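Local coordinates for protein pullulanase (Klebsiella oxytoca, PDB 2YOC) that hydrolyses the alpha-1,6-glucosidic linkages of pullulan and related alpha-glucans, and is secreted through a type 2 secretion system, at residues B[1018-1023]-B[1052-1057]. Sequence-based numbering, arbitrary orientation.
Sequences LQLSAI and AVLELP
The amide of Q1019 has the ring of P1057 over one face, with P1057 CG 4.0 Å from Q1019 CD, while E1055 OE2 lies 4.0 Å from Q1019 NE2, beside the nitrogen on the CG side and somewhat off the plane, away from the proline. The carboxylate of E1055 is turned 47° from that amide, and S1021 CA rests over one of its faces, 3.7 Å from OE2. The first torsion of Q1019 (chi1 66°) sets CG between the backbone N and carbonyl carbon, and from there the extended chain carries the amide across the E1055 side chain to the proline ring. OE2 is gripped mainly by a salt bridge with R993; a water also donates to it and hydrogen-bonds OG of S1021, at the N-cap position of helix 1022-1027. The arginine would be expected to keep E1055 ionised.

Beneath the side chains, Q1019 and E1055 form an antiparallel hydrogen-bonded pair: E1055 N gives Q1019 O a nearly straight bond of 2.8 Å, and Q1019 N returns one to E1055 O at 3.1 Å. S1021 N adds a weak bond to V1053 O. On the other face of the sheet, L1020 and L1054, a non-hydrogen-bonded pair, meet CD1 to CD1 at 3.9 Å; L1020 CD1 also touches A1052 CB. L1018 CD2 meets L1056 CG at 4.2 Å, and its CD1 lies near L1054 CB. Short strand 1019-1020 thereby edges strand 1050-1057, whose other side bonds to 994-1002, closing one border of the antiparallel sheet in the C-terminal domain of this pullulanase-type alpha-1,6-glucosidase.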
ATOM      1  N   LEU B1018       7.708 -33.572 -17.695  1.00 77.82           N
ATOM      2  CA  LEU B1018       8.680 -32.601 -18.171  1.00 73.76           C
ATOM      3  C   LEU B1018       9.958 -33.268 -18.608  1.00 77.33           C
ATOM      4  O   LEU B1018      10.256 -34.387 -18.203  1.00 79.88           O
ATOM      5  CB  LEU B1018       9.007 -31.616 -17.044  1.00 72.74           C
ATOM      6  CG  LEU B1018       7.870 -30.779 -16.501  1.00 76.10           C
ATOM      7  CD1 LEU B1018       8.308 -30.105 -15.236  1.00 76.64           C
ATOM      8  CD2 LEU B1018       7.377 -29.751 -17.519  1.00 74.74           C
ATOM      9  N   GLN B1019      10.724 -32.579 -19.421  1.00 72.33           N
ATOM     10  CA  GLN B1019      12.022 -33.039 -19.896  1.00 73.09           C
ATOM     11  C   GLN B1019      12.904 -31.823 -20.048  1.00 79.70           C
ATOM     12  O   GLN B1019      12.393 -30.727 -20.324  1.00 80.92           O
ATOM     13  CB  GLN B1019      11.922 -33.851 -21.219  1.00 73.82           C
ATOM     14  CG  GLN B1019      11.466 -33.075 -22.455  1.00 68.29           C
ATOM     15  CD  GLN B1019      10.943 -33.952 -23.558  1.00 85.27           C
ATOM     16  OE1 GLN B1019      10.712 -35.151 -23.393  1.00 83.63           O
ATOM     17  NE2 GLN B1019      10.690 -33.351 -24.706  1.00 81.80           N
ATOM     18  N   LEU B1020      14.213 -31.998 -19.828  1.00 75.13           N
ATOM     19  CA  LEU B1020      15.190 -30.926 -19.960  1.00 73.40           C
ATOM     20  C   LEU B1020      15.368 -30.646 -21.450  1.00 73.34           C
ATOM     21  O   LEU B1020      15.199 -31.559 -22.257  1.00 73.39           O
ATOM     22  CB  LEU B1020      16.509 -31.381 -19.327  1.00 74.45           C
ATOM     23  CG  LEU B1020      17.624 -30.355 -19.216  1.00 79.97           C
ATOM     24  CD1 LEU B1020      17.288 -29.278 -18.204  1.00 81.09           C
ATOM     25  CD2 LEU B1020      18.935 -31.027 -18.877  1.00 84.02           C
ATOM     26  N   SER B1021      15.676 -29.403 -21.818  1.00 67.51           N
ATOM     27  CA  SER B1021      15.877 -29.063 -23.220  1.00 67.03           C
ATOM     28  C   SER B1021      16.984 -29.915 -23.852  1.00 72.78           C
ATOM     29  O   SER B1021      18.042 -30.143 -23.227  1.00 71.59           O
ATOM     30  CB  SER B1021      16.239 -27.590 -23.376  1.00 69.73           C
ATOM     31  OG  SER B1021      16.217 -27.220 -24.748  1.00 79.04           O
ATOM     32  N   ALA B1022      16.737 -30.368 -25.109  1.00 68.67           N
ATOM     33  CA  ALA B1022      17.694 -31.134 -25.905  1.00 67.31           C
ATOM     34  C   ALA B1022      18.997 -30.348 -26.006  1.00 70.78           C
ATOM     35  O   ALA B1022      20.059 -30.947 -25.886  1.00 70.88           O
ATOM     36  CB  ALA B1022      17.137 -31.384 -27.289  1.00 67.31           C
ATOM     37  N   ILE B1023      18.902 -28.992 -26.143  1.00 67.09           N
ATOM     38  CA  ILE B1023      20.006 -28.016 -26.186  1.00 66.69           C
ATOM     39  C   ILE B1023      20.895 -28.223 -24.933  1.00 71.96           C
ATOM     40  O   ILE B1023      22.119 -28.386 -25.069  1.00 71.36           O
ATOM     41  CB  ILE B1023      19.451 -26.541 -26.310  1.00 68.79           C
ATOM     42  CG1 ILE B1023      18.799 -26.258 -27.691  1.00 68.70           C
ATOM     43  CG2 ILE B1023      20.524 -25.488 -26.064  1.00 67.99           C
ATOM     44  CD1 ILE B1023      17.319 -26.575 -27.827  1.00 75.40           C
ATOM     45  N   ALA B1052      17.785 -24.029 -15.907  1.00 60.27           N
ATOM     46  CA  ALA B1052      17.129 -25.137 -16.597  1.00 60.80           C
ATOM     47  C   ALA B1052      15.919 -24.707 -17.390  1.00 63.78           C
ATOM     48  O   ALA B1052      15.107 -23.913 -16.913  1.00 65.68           O
ATOM     49  CB  ALA B1052      16.716 -26.203 -15.604  1.00 62.83           C
ATOM     50  N   VAL B1053      15.786 -25.248 -18.589  1.00 57.32           N
ATOM     51  CA  VAL B1053      14.619 -25.006 -19.426  1.00 56.01           C
ATOM     52  C   VAL B1053      13.879 -26.333 -19.430  1.00 62.36           C
ATOM     53  O   VAL B1053      14.335 -27.297 -20.053  1.00 63.44           O
ATOM     54  CB  VAL B1053      14.947 -24.488 -20.854  1.00 58.10           C
ATOM     55  CG1 VAL B1053      13.692 -24.400 -21.697  1.00 56.81           C
ATOM     56  CG2 VAL B1053      15.639 -23.132 -20.798  1.00 57.59           C
ATOM     57  N   LEU B1054      12.807 -26.419 -18.638  1.00 58.63           N
ATOM     58  CA  LEU B1054      12.033 -27.646 -18.567  1.00 59.63           C
ATOM     59  C   LEU B1054      10.888 -27.478 -19.541  1.00 66.88           C
ATOM     60  O   LEU B1054      10.187 -26.459 -19.505  1.00 67.87           O
ATOM     61  CB  LEU B1054      11.517 -27.938 -17.140  1.00 60.23           C
ATOM     62  CG  LEU B1054      12.525 -28.230 -15.991  1.00 64.11           C
ATOM     63  CD1 LEU B1054      13.891 -28.645 -16.493  1.00 63.22           C
ATOM     64  CD2 LEU B1054      12.658 -27.048 -15.099  1.00 66.73           C
ATOM     65  N   GLU B1055      10.747 -28.429 -20.462  1.00 63.18           N
ATOM     66  CA  GLU B1055       9.717 -28.359 -21.476  1.00 63.17           C
ATOM     67  C   GLU B1055       8.659 -29.423 -21.315  1.00 69.49           C
ATOM     68  O   GLU B1055       8.969 -30.561 -20.952  1.00 70.34           O
ATOM     69  CB  GLU B1055      10.304 -28.333 -22.898  1.00 63.97           C
ATOM     70  CG  GLU B1055      11.669 -28.976 -23.064  1.00 73.55           C
ATOM     71  CD  GLU B1055      12.227 -28.898 -24.470  1.00 95.72           C
ATOM     72  OE1 GLU B1055      12.193 -27.790 -25.055  1.00 63.77           O
ATOM     73  OE2 GLU B1055      12.705 -29.940 -24.982  1.00 99.79           O
ATOM     74  N   LEU B1056       7.400 -29.031 -21.586  1.00 66.00           N
ATOM     75  CA  LEU B1056       6.203 -29.859 -21.514  1.00 66.92           C
ATOM     76  C   LEU B1056       5.897 -30.362 -22.939  1.00 71.61           C
ATOM     77  O   LEU B1056       5.332 -29.613 -23.746  1.00 71.82           O
ATOM     78  CB  LEU B1056       5.036 -29.007 -21.005  1.00 66.87           C
ATOM     79  CG  LEU B1056       4.055 -29.623 -20.035  1.00 72.93           C
ATOM     80  CD1 LEU B1056       2.885 -28.692 -19.836  1.00 73.70           C
ATOM     81  CD2 LEU B1056       3.523 -30.968 -20.527  1.00 76.88           C
ATOM     82  N   PRO B1057       6.274 -31.608 -23.298  1.00 67.61           N
ATOM     83  CA  PRO B1057       6.033 -32.052 -24.690  1.00 66.32           C
ATOM     84  C   PRO B1057       4.564 -32.226 -25.020  1.00 67.26           C
ATOM     85  O   PRO B1057       3.773 -32.635 -24.165  1.00 69.24           O
ATOM     86  CB  PRO B1057       6.832 -33.351 -24.808  1.00 68.73           C
ATOM     87  CG  PRO B1057       6.959 -33.849 -23.383  1.00 74.17           C
ATOM     88  CD  PRO B1057       6.950 -32.647 -22.487  1.00 69.27           C
TER
HETATM   89  O   HOH W   1      14.759 -28.483 -26.943  1.00 59.97           O